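Local coordinates for hypoxanthine-guanine phosphoribosyltransferase (Thermus thermophilus, PDB 3ACD), which probably catalyses the salvage of hypoxanthine and guanine, joining each base to the ribose phosphate of 5-phospho-alpha-D-ribose 1-diphosphate to give IMP or GMP, at residues K20-V23 / E24-G28; A48-F51 / M52-V56; Y117-A120 / R121-S125; S133-S136 / R137-V140. One frame throughout, in Å; residues are numbered along the deposited sequence.

Contact 1 of 4, residues K20-V23 / E24-G28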
loop_
_atom_site.group_PDB
_atom_site.type_symbol
_atom_site.label_atom_id
_atom_site.label_comp_id
_atom_site.label_asym_id
_atom_site.label_seq_id
_atom_site.Cartn_x
_atom_site.Cartn_y
_atom_site.Cartn_z
ATOM N N LYS A 20 -10.098 -8.291 -8.418
ATOM C CA LYS A 20 -10.126 -9.034 -7.163
ATOM C C LYS A 20 -9.934 -10.529 -7.391
ATOM O O LYS A 20 -9.128 -11.172 -6.715
ATOM C CB LYS A 20 -11.448 -8.793 -6.427
ATOM C CG LYS A 20 -11.555 -9.552 -5.108
ATOM C CD LYS A 20 -12.879 -9.283 -4.398
ATOM C CE LYS A 20 -12.985 -10.104 -3.116
ATOM N NZ LYS A 20 -14.311 -9.955 -2.456
ATOM N N LYS A 21 -10.675 -11.081 -8.347
ATOM C CA LYS A 21 -10.581 -12.500 -8.659
ATOM C C LYS A 21 -9.194 -12.900 -9.150
ATOM O O LYS A 21 -8.656 -13.919 -8.729
ATOM C CB LYS A 21 -11.620 -12.884 -9.720
ATOM C CG LYS A 21 -13.020 -13.121 -9.178
ATOM C CD LYS A 21 -13.055 -14.343 -8.269
ATOM C CE LYS A 21 -14.458 -14.614 -7.742
ATOM N NZ LYS A 21 -15.434 -14.893 -8.832
ATOM N N ARG A 22 -8.618 -12.101 -10.038
ATOM C CA ARG A 22 -7.295 -12.406 -10.570
ATOM C C ARG A 22 -6.214 -12.343 -9.493
ATOM O O ARG A 22 -5.339 -13.211 -9.420
ATOM C CB ARG A 22 -6.953 -11.445 -11.713
ATOM C CG ARG A 22 -5.647 -11.772 -12.428
ATOM C CD ARG A 22 -5.633 -13.214 -12.920
ATOM N NE ARG A 22 -4.363 -13.571 -13.548
ATOM C CZ ARG A 22 -3.870 -14.803 -13.581
ATOM N NH1 ARG A 22 -4.543 -15.798 -13.019
ATOM N NH2 ARG A 22 -2.700 -15.041 -14.161
ATOM N N VAL A 23 -6.272 -11.315 -8.656
ATOM C CA VAL A 23 -5.292 -11.165 -7.588
ATOM C C VAL A 23 -5.370 -12.345 -6.626
ATOM O O VAL A 23 -4.347 -12.849 -6.166
ATOM C CB VAL A 23 -5.509 -9.831 -6.835
ATOM C CG1 VAL A 23 -4.597 -9.752 -5.613
ATOM C CG2 VAL A 23 -5.221 -8.671 -7.773
ATOM N N GLU A 24 -6.585 -12.798 -6.329
ATOM C CA GLU A 24 -6.749 -13.937 -5.437
ATOM C C GLU A 24 -6.137 -15.178 -6.077
ATOM O O GLU A 24 -5.548 -16.013 -5.388
ATOM C CB GLU A 24 -8.228 -14.177 -5.136
ATOM C CG GLU A 24 -8.898 -13.000 -4.445
ATOM C CD GLU A 24 -10.359 -13.254 -4.144
ATOM O OE1 GLU A 24 -11.059 -13.815 -5.012
ATOM O OE2 GLU A 24 -10.811 -12.878 -3.045
ATOM N N GLU A 25 -6.277 -15.292 -7.395
ATOM C CA GLU A 25 -5.719 -16.427 -8.125
ATOM C C GLU A 25 -4.196 -16.376 -8.044
ATOM O O GLU A 25 -3.543 -17.390 -7.795
ATOM C CB GLU A 25 -6.159 -16.398 -9.596
ATOM C CG GLU A 25 -7.676 -16.380 -9.797
ATOM C CD GLU A 25 -8.091 -16.466 -11.262
ATOM O OE1 GLU A 25 -7.416 -15.859 -12.119
ATOM O OE2 GLU A 25 -9.108 -17.134 -11.555
ATOM N N LEU A 26 -3.626 -15.192 -8.256
ATOM C CA LEU A 26 -2.176 -15.031 -8.195
ATOM C C LEU A 26 -1.657 -15.352 -6.799
ATOM O O LEU A 26 -0.631 -16.018 -6.646
ATOM C CB LEU A 26 -1.771 -13.602 -8.586
ATOM C CG LEU A 26 -1.971 -13.200 -10.053
ATOM C CD1 LEU A 26 -1.479 -11.770 -10.275
ATOM C CD2 LEU A 26 -1.208 -14.162 -10.955
ATOM N N GLY A 27 -2.367 -14.877 -5.780
ATOM C CA GLY A 27 -1.951 -15.148 -4.417
ATOM C C GLY A 27 -1.950 -16.644 -4.152
ATOM O O GLY A 27 -1.053 -17.169 -3.493
ATOM N N GLY A 28 -2.963 -17.330 -4.669
ATOM C CA GLY A 28 -3.054 -18.767 -4.485
ATOM C C GLY A 28 -1.896 -19.487 -5.151
ATOM O O GLY A 28 -1.334 -20.426 -4.583
HETATM O O HOH W 1 -10.319 -15.990 -7.515
#

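Contact 2 of 4, residues A48-F51 / M52-V56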
loop_
_atom_site.group_PDB
_atom_site.type_symbol
_atom_site.label_atom_id
_atom_site.label_comp_id
_atom_site.label_asym_id
_atom_site.label_seq_id
_atom_site.Cartn_x
_atom_site.Cartn_y
_atom_site.Cartn_z
ATOM N N ALA A 48 2.388 0.275 -7.357
ATOM C CA ALA A 48 1.993 -1.077 -6.972
ATOM C C ALA A 48 1.450 -1.263 -5.560
ATOM O O ALA A 48 1.127 -2.385 -5.177
ATOM C CB ALA A 48 3.175 -2.025 -7.185
ATOM N N PHE A 49 1.302 -0.189 -4.793
ATOM C CA PHE A 49 0.867 -0.373 -3.412
ATOM C C PHE A 49 -0.509 -0.996 -3.171
ATOM O O PHE A 49 -0.690 -1.694 -2.172
ATOM C CB PHE A 49 1.038 0.938 -2.620
ATOM C CG PHE A 49 -0.170 1.830 -2.611
ATOM C CD1 PHE A 49 -1.041 1.822 -1.524
ATOM C CD2 PHE A 49 -0.406 2.718 -3.654
ATOM C CE1 PHE A 49 -2.128 2.695 -1.473
ATOM C CE2 PHE A 49 -1.497 3.600 -3.614
ATOM C CZ PHE A 49 -2.355 3.585 -2.518
ATOM N N ILE A 50 -1.468 -0.777 -4.069
ATOM C CA ILE A 50 -2.793 -1.368 -3.887
ATOM C C ILE A 50 -2.754 -2.839 -4.310
ATOM O O ILE A 50 -3.309 -3.709 -3.631
ATOM C CB ILE A 50 -3.873 -0.566 -4.669
ATOM C CG1 ILE A 50 -3.970 0.844 -4.064
ATOM C CG2 ILE A 50 -5.224 -1.273 -4.593
ATOM C CD1 ILE A 50 -5.124 1.701 -4.571
ATOM N N PHE A 51 -2.088 -3.117 -5.428
ATOM C CA PHE A 51 -1.923 -4.485 -5.908
ATOM C C PHE A 51 -1.230 -5.270 -4.787
ATOM O O PHE A 51 -1.623 -6.389 -4.449
ATOM C CB PHE A 51 -1.063 -4.474 -7.177
ATOM C CG PHE A 51 -0.664 -5.839 -7.676
ATOM C CD1 PHE A 51 -1.586 -6.878 -7.744
ATOM C CD2 PHE A 51 0.630 -6.064 -8.144
ATOM C CE1 PHE A 51 -1.226 -8.123 -8.275
ATOM C CE2 PHE A 51 0.999 -7.303 -8.677
ATOM C CZ PHE A 51 0.065 -8.334 -8.744
ATOM N N MET A 52 -0.200 -4.664 -4.203
ATOM C CA MET A 52 0.541 -5.284 -3.105
ATOM C C MET A 52 -0.383 -5.576 -1.916
ATOM O O MET A 52 -0.395 -6.689 -1.380
ATOM C CB MET A 52 1.669 -4.350 -2.654
ATOM C CG MET A 52 2.478 -4.862 -1.471
ATOM S SD MET A 52 3.754 -6.060 -1.920
ATOM C CE MET A 52 4.799 -5.989 -0.436
ATOM N N ALA A 53 -1.155 -4.574 -1.501
ATOM C CA ALA A 53 -2.067 -4.732 -0.369
ATOM C C ALA A 53 -3.049 -5.885 -0.566
ATOM O O ALA A 53 -3.292 -6.663 0.356
ATOM C CB ALA A 53 -2.837 -3.430 -0.125
ATOM N N ASP A 54 -3.612 -6.001 -1.764
ATOM C CA ASP A 54 -4.565 -7.076 -2.030
ATOM C C ASP A 54 -3.876 -8.427 -2.206
ATOM O O ASP A 54 -4.361 -9.448 -1.718
ATOM C CB ASP A 54 -5.392 -6.761 -3.279
ATOM C CG ASP A 54 -6.320 -5.579 -3.083
ATOM O OD1 ASP A 54 -6.407 -5.070 -1.946
ATOM O OD2 ASP A 54 -6.964 -5.159 -4.065
ATOM N N LEU A 55 -2.740 -8.424 -2.895
ATOM C CA LEU A 55 -1.990 -9.650 -3.145
ATOM C C LEU A 55 -1.497 -10.348 -1.876
ATOM O O LEU A 55 -1.693 -11.555 -1.718
ATOM C CB LEU A 55 -0.789 -9.365 -4.061
ATOM C CG LEU A 55 0.071 -10.579 -4.442
ATOM C CD1 LEU A 55 -0.757 -11.549 -5.267
ATOM C CD2 LEU A 55 1.298 -10.136 -5.232
ATOM N N VAL A 56 -0.858 -9.610 -0.968
ATOM C CA VAL A 56 -0.343 -10.241 0.241
ATOM C C VAL A 56 -1.444 -10.865 1.095
ATOM O O VAL A 56 -1.234 -11.904 1.721
ATOM C CB VAL A 56 0.505 -9.257 1.100
ATOM C CG1 VAL A 56 1.692 -8.758 0.279
ATOM C CG2 VAL A 56 -0.345 -8.093 1.600
#

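Contact 3 of 4, residues Y117-A120 / R121-S125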
loop_
_atom_site.group_PDB
_atom_site.type_symbol
_atom_site.label_atom_id
_atom_site.label_comp_id
_atom_site.label_asym_id
_atom_site.label_seq_id
_atom_site.Cartn_x
_atom_site.Cartn_y
_atom_site.Cartn_z
ATOM N N TYR A 117 19.858 -4.937 -9.942
ATOM C CA TYR A 117 20.201 -4.383 -8.637
ATOM C C TYR A 117 20.020 -5.432 -7.541
ATOM O O TYR A 117 20.910 -5.644 -6.712
ATOM C CB TYR A 117 19.319 -3.170 -8.331
ATOM C CG TYR A 117 19.568 -2.565 -6.968
ATOM C CD1 TYR A 117 20.759 -1.892 -6.688
ATOM C CD2 TYR A 117 18.616 -2.669 -5.954
ATOM C CE1 TYR A 117 20.994 -1.337 -5.430
ATOM C CE2 TYR A 117 18.841 -2.119 -4.691
ATOM C CZ TYR A 117 20.032 -1.453 -4.437
ATOM O OH TYR A 117 20.260 -0.906 -3.196
ATOM N N LEU A 118 18.862 -6.085 -7.544
ATOM C CA LEU A 118 18.554 -7.109 -6.555
ATOM C C LEU A 118 19.469 -8.327 -6.666
ATOM O O LEU A 118 19.943 -8.855 -5.656
ATOM C CB LEU A 118 17.096 -7.559 -6.701
ATOM C CG LEU A 118 16.007 -6.495 -6.527
ATOM C CD1 LEU A 118 14.640 -7.138 -6.715
ATOM C CD2 LEU A 118 16.110 -5.864 -5.141
ATOM N N GLU A 119 19.717 -8.776 -7.892
ATOM C CA GLU A 119 20.567 -9.945 -8.096
ATOM C C GLU A 119 21.986 -9.717 -7.586
ATOM O O GLU A 119 22.655 -10.660 -7.162
ATOM C CB GLU A 119 20.603 -10.324 -9.579
ATOM C CG GLU A 119 19.285 -10.880 -10.104
ATOM C CD GLU A 119 18.896 -12.198 -9.453
ATOM O OE1 GLU A 119 19.581 -12.627 -8.499
ATOM O OE2 GLU A 119 17.900 -12.807 -9.896
ATOM N N ALA A 120 22.434 -8.467 -7.625
ATOM C CA ALA A 120 23.775 -8.115 -7.166
ATOM C C ALA A 120 23.977 -8.447 -5.686
ATOM O O ALA A 120 25.111 -8.631 -5.238
ATOM C CB ALA A 120 24.034 -6.637 -7.409
ATOM N N ARG A 121 22.883 -8.525 -4.931
ATOM C CA ARG A 121 22.977 -8.845 -3.509
ATOM C C ARG A 121 22.863 -10.341 -3.252
ATOM O O ARG A 121 22.869 -10.792 -2.107
ATOM C CB ARG A 121 21.915 -8.086 -2.718
ATOM C CG ARG A 121 22.145 -6.587 -2.726
ATOM C CD ARG A 121 21.366 -5.914 -1.626
ATOM N NE ARG A 121 21.661 -4.488 -1.555
ATOM C CZ ARG A 121 21.267 -3.700 -0.564
ATOM N NH1 ARG A 121 20.564 -4.204 0.438
ATOM N NH2 ARG A 121 21.568 -2.411 -0.581
ATOM N N LYS A 122 22.750 -11.100 -4.335
ATOM C CA LYS A 122 22.679 -12.552 -4.271
ATOM C C LYS A 122 21.529 -13.164 -3.473
ATOM O O LYS A 122 21.744 -13.859 -2.478
ATOM C CB LYS A 122 24.009 -13.101 -3.749
ATOM C CG LYS A 122 25.212 -12.638 -4.550
ATOM C CD LYS A 122 26.508 -13.173 -3.966
ATOM C CE LYS A 122 27.704 -12.697 -4.771
ATOM N NZ LYS A 122 27.762 -11.211 -4.824
ATOM N N PRO A 123 20.286 -12.907 -3.896
ATOM C CA PRO A 123 19.144 -13.480 -3.180
ATOM C C PRO A 123 19.073 -14.962 -3.550
ATOM O O PRO A 123 19.680 -15.375 -4.538
ATOM C CB PRO A 123 17.964 -12.681 -3.726
ATOM C CG PRO A 123 18.385 -12.387 -5.124
ATOM C CD PRO A 123 19.836 -11.992 -4.960
ATOM N N ALA A 124 18.356 -15.758 -2.768
ATOM C CA ALA A 124 18.232 -17.185 -3.064
ATOM C C ALA A 124 17.514 -17.372 -4.402
ATOM O O ALA A 124 17.789 -18.311 -5.150
ATOM C CB ALA A 124 17.463 -17.886 -1.950
ATOM N N SER A 125 16.586 -16.466 -4.695
ATOM C CA SER A 125 15.836 -16.517 -5.944
ATOM C C SER A 125 15.024 -15.241 -6.086
ATOM O O SER A 125 14.807 -14.522 -5.112
ATOM C CB SER A 125 14.887 -17.719 -5.967
ATOM O OG SER A 125 13.833 -17.561 -5.031
HETATM O O HOH W 2 18.591 -15.254 -7.701
#

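Contact 4 of 4, residues S133-S136 / R137-V140. With IMP (inosinic acid), chain B.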
loop_
_atom_site.group_PDB
_atom_site.type_symbol
_atom_site.label_atom_id
_atom_site.label_comp_id
_atom_site.label_asym_id
_atom_site.label_seq_id
_atom_site.Cartn_x
_atom_site.Cartn_y
_atom_site.Cartn_z
ATOM N N SER A 133 0.785 -5.850 -18.054
ATOM C CA SER A 133 1.928 -5.879 -18.955
ATOM C C SER A 133 1.475 -5.513 -20.363
ATOM O O SER A 133 0.452 -6.012 -20.841
ATOM C CB SER A 133 2.581 -7.262 -18.975
ATOM O OG SER A 133 3.686 -7.273 -19.871
ATOM N N LYS A 134 2.236 -4.630 -21.007
ATOM C CA LYS A 134 1.964 -4.178 -22.373
ATOM C C LYS A 134 3.145 -4.654 -23.222
ATOM O O LYS A 134 4.022 -3.867 -23.589
ATOM C CB LYS A 134 1.867 -2.646 -22.409
ATOM C CG LYS A 134 0.715 -2.084 -21.580
ATOM C CD LYS A 134 0.590 -0.568 -21.687
ATOM C CE LYS A 134 1.768 0.150 -21.042
ATOM N NZ LYS A 134 1.571 1.628 -21.018
ATOM N N PRO A 135 3.175 -5.954 -23.546
ATOM C CA PRO A 135 4.243 -6.568 -24.338
ATOM C C PRO A 135 4.584 -5.943 -25.690
ATOM O O PRO A 135 5.721 -6.057 -26.144
ATOM C CB PRO A 135 3.793 -8.028 -24.450
ATOM C CG PRO A 135 2.304 -7.928 -24.396
ATOM C CD PRO A 135 2.094 -6.926 -23.291
ATOM N N SER A 136 3.625 -5.284 -26.332
ATOM C CA SER A 136 3.911 -4.671 -27.626
ATOM C C SER A 136 4.872 -3.499 -27.459
ATOM O O SER A 136 5.430 -3.001 -28.434
ATOM C CB SER A 136 2.617 -4.204 -28.310
ATOM O OG SER A 136 1.972 -3.165 -27.595
ATOM N N ARG A 137 5.076 -3.077 -26.212
ATOM C CA ARG A 137 5.964 -1.960 -25.899
ATOM C C ARG A 137 7.323 -2.416 -25.360
ATOM O O ARG A 137 8.227 -1.601 -25.172
ATOM C CB ARG A 137 5.297 -1.053 -24.858
ATOM C CG ARG A 137 4.118 -0.250 -25.379
ATOM C CD ARG A 137 4.568 1.135 -25.814
ATOM N NE ARG A 137 5.087 1.892 -24.678
ATOM C CZ ARG A 137 5.680 3.078 -24.771
ATOM N NH1 ARG A 137 5.834 3.653 -25.956
ATOM N NH2 ARG A 137 6.126 3.685 -23.678
ATOM N N ARG A 138 7.464 -3.716 -25.131
ATOM C CA ARG A 138 8.685 -4.290 -24.571
ATOM C C ARG A 138 9.961 -4.001 -25.366
ATOM O O ARG A 138 10.061 -4.329 -26.551
ATOM C CB ARG A 138 8.497 -5.803 -24.402
ATOM C CG ARG A 138 9.398 -6.471 -23.365
ATOM C CD ARG A 138 9.316 -5.771 -22.004
ATOM N NE ARG A 138 7.965 -5.311 -21.691
ATOM C CZ ARG A 138 6.944 -6.102 -21.374
ATOM N NH1 ARG A 138 7.106 -7.417 -21.311
ATOM N NH2 ARG A 138 5.748 -5.573 -21.148
ATOM N N GLN A 139 10.934 -3.382 -24.699
ATOM C CA GLN A 139 12.215 -3.055 -25.321
ATOM C C GLN A 139 13.318 -3.961 -24.782
ATOM O O GLN A 139 14.344 -4.166 -25.430
ATOM C CB GLN A 139 12.573 -1.590 -25.069
ATOM C CG GLN A 139 11.558 -0.615 -25.635
ATOM C CD GLN A 139 12.034 0.820 -25.573
ATOM O OE1 GLN A 139 12.418 1.313 -24.514
ATOM N NE2 GLN A 139 12.006 1.502 -26.713
ATOM N N VAL A 140 13.106 -4.488 -23.582
ATOM C CA VAL A 140 14.058 -5.399 -22.963
ATOM C C VAL A 140 13.251 -6.539 -22.360
ATOM O O VAL A 140 12.251 -6.313 -21.677
ATOM C CB VAL A 140 14.900 -4.700 -21.867
ATOM C CG1 VAL A 140 13.999 -4.071 -20.826
ATOM C CG2 VAL A 140 15.845 -5.704 -21.223
HETATM P P IMP B . 8.776 0.642 -17.912
HETATM O O1P IMP B . 8.688 1.224 -19.269
HETATM O O2P IMP B . 10.263 0.840 -17.346
HETATM O O3P IMP B . 8.418 -0.928 -17.979
HETATM O "O5'" IMP B . 7.703 1.402 -16.966
HETATM C "C5'" IMP B . 8.006 1.582 -15.585
HETATM C "C4'" IMP B . 6.906 2.373 -14.873
HETATM O "O4'" IMP B . 6.190 3.232 -15.812
HETATM C "C3'" IMP B . 5.804 1.422 -14.351
HETATM O "O3'" IMP B . 6.174 0.811 -13.114
HETATM C "C2'" IMP B . 4.638 2.409 -14.173
HETATM O "O2'" IMP B . 4.716 3.084 -12.913
HETATM C "C1'" IMP B . 4.839 3.398 -15.334
HETATM N N9 IMP B . 3.852 3.104 -16.400
HETATM C C8 IMP B . 4.079 2.474 -17.602
HETATM N N7 IMP B . 2.967 2.388 -18.283
HETATM C C5 IMP B . 1.968 2.944 -17.566
HETATM C C6 IMP B . 0.565 3.149 -17.773
HETATM O O6 IMP B . 0.021 2.766 -18.796
HETATM N N1 IMP B . -0.156 3.777 -16.787
HETATM C C2 IMP B . 0.449 4.209 -15.627
HETATM N N3 IMP B . 1.737 4.031 -15.425
HETATM C C4 IMP B . 2.525 3.413 -16.348
HETATM O O HOH W 3 4.836 -9.392 -20.815
#

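Contact 1 of 4, residues K20-V23 / E24-G28
Lys20, already inside helix 16-33, accepts the amide of Glu24, with Glu24 N 3.0 Å from Lys20 O. Its extended side chain passes at a slant to that of Glu24, Lys20 CE lying 3.5 Å from Glu24 OE2, but NZ stays 4.6 Å from that oxygen, too far for a salt bridge. At Lys21 a water donates to Lys21 O over 2.9 Å and reaches Glu24 OE1 through a weak second bond. Arg22 carries the contact. CG is anti to the backbone N (chi1 -174°) and the chain bends at chi2 (54°), which turns the guanidinium along the helix. NH1 forms a salt bridge with Glu25 OE1 at 3.0 Å, in the guanidinium plane but on the anti side of a carboxylate turned 88° to it. Leu26 CD2 lies over the rim of one guanidinium face, 3.6 Å from Arg22 NH2, while NE and NH2 bind Gly148 O and Leu147 O. Val23 accepts Gly27 N and turns its methyls to helix 49-56. With an alanine replacing Arg22, Glu25 would probably lose its salt-bridge mate and those two carbonyls their donors. One guanidinium thus serves both a helix carboxylate, through NH1, and strand 146-150, through NE and NH2.

Contact 2 of 4, residues A48-F51 / M52-V56
Phe51 and Leu55, one turn apart on the helix of a beta-alpha-beta unit (strand 40-45, helix 49-56, strand 64-70), form the apolar side-chain pair of this contact. They lie side by side and point the same way, with Leu55 CD2 over one face of the phenyl ring, 4.1 Å from Phe51 CZ. Both have CG anti to the backbone N (chi1 172° and -178°), which sends the two groups along one side of the helix. Val23 and Leu26 of helix 16-33 pack on this side, and Val101 of strand 97-102 also meets the ring of Phe51. Beneath the pair the backbone is regular: Leu55 N to Phe51 O is 2.8 Å, as is Met52 N to Ala48 O, so Ala48 is already bonded into the first turn.

The more open side, partly exposed, belongs to Asp54, which makes no apolar pair across the turn. Its polar atoms are held from outside the two segments: OD1 makes a salt bridge with Arg57, and OD2 takes the hydroxyl of Tyr159 and a salt bridge from Arg57 of the second subunit. The helix thus also serves the dimer interface, where Ala53 packs on Ala53 of the other subunit and Phe49 meets Phe67 of that subunit edge-to-face. Within the helix, Ile50 CG1 sits 3.5 Å above the centre of the Phe49 ring.

Contact 3 of 4, residues Y117-A120 / R121-S125
Lys122 N donates to Glu119 O at 2.9 Å, closing the type I beta turn from Glu119 to Lys122 by which the chain leaves helix 109-119. The helix end is part of the phosphoribosyltransferase fold, and the turn leads toward strand 125-130 of the parallel sheet. Just before it, Arg121 N reaches Leu118 O at 3.0 Å. Both donors stand above the carbonyl planes, by 61° at Glu119 O and 55° at Leu118 O, as expected where three-residue steps replace the helical four. Lys122 then takes positive phi, which turns the chain out of the helical path and sets Pro123 against the last turn, with CD 3.2 Å from Leu118 O.

Two side-chain pairs flank the turn. The hydroxyl of Tyr117 lies 3.3 Å from Arg121 NH2; the two side chains run alongside each other, their flat groups inclined by 48°. Arg121 also rests on Ile93, and Leu118 packs on Val100 of strand 97-102. Across from them Glu119 bends at chi2, its side chain crossing that of Pro123 at about a right angle, with OE1 3.6 Å from Pro123 CG. A water donates to the same OE1 at 2.9 Å and, more weakly, to Pro123 O at 3.3 Å.

Contact 4 of 4, residues S133-S136 / R137-V140
Arg138 folds back on Ser133 across a short 3-10 turn (135-137) of the phosphoribosyltransferase fold, between strands 132-133 and 146-150. Its NH2 donates to Ser133 OG at 3.0 Å, nearly straight (162°) and in the guanidinium plane. A water also engages Ser133 OG at 2.6 Å and accepts from Arg138 NH1, so water and guanidinium share the hydroxyl. Bends at chi2 and chi3 (53° and 38°) curl the arginine back and lay a face of its guanidinium over Pro135 CA. NE is satisfied by Asp106 O. A leucine in place of Arg138 would probably leave Ser133 OG and Asp106 O without these donors and remove one of the ties between the turn and Asp106.

The backbone acceptors are met too: Lys134 O takes Arg137 N at 2.9 Å, and Pro135 O takes Arg138 N with the donor well above the carbonyl plane. Arg137 turns its end away and pairs through NE with Asp106.

Lys134, buried, points the other way, into the IMP pocket. Its ammonium reads the Hoogsteen edge of the hypoxanthine base and also donates to Ala154 O, while Asp106 OD1 is only a long, weak ion partner. Asp103, Val156 O and residues Asp106, Thr107, Gly108 and Thr110 make further hydrogen bonds to IMP. At the base, Lys134 NZ lies 2.9 Å from IMP O6 and 3.2 Å from IMP N7.

Overall arrangement
Along the chain the contacts follow in series, 1 to 4, within one phosphoribosyltransferase domain built round a parallel sheet. Contacts 1 and 2 alone touch: their centres are 11 Å apart, and Val23 CG1 of helix 16-33 comes within 3.5 Å of Leu55 N of helix 49-56, so the two helices pack directly on each other. Contact 3 ends helix 109-119 far off, its centre 22 Å from that of contact 2 and 26 Å from that of contact 1. Contact 4 is about 9 Å from contact 2 at the nearest atoms. Contacts 1 and 2 thus join two helices, one of which also meets the second subunit, while contact 4 holds the purine-binding lysine.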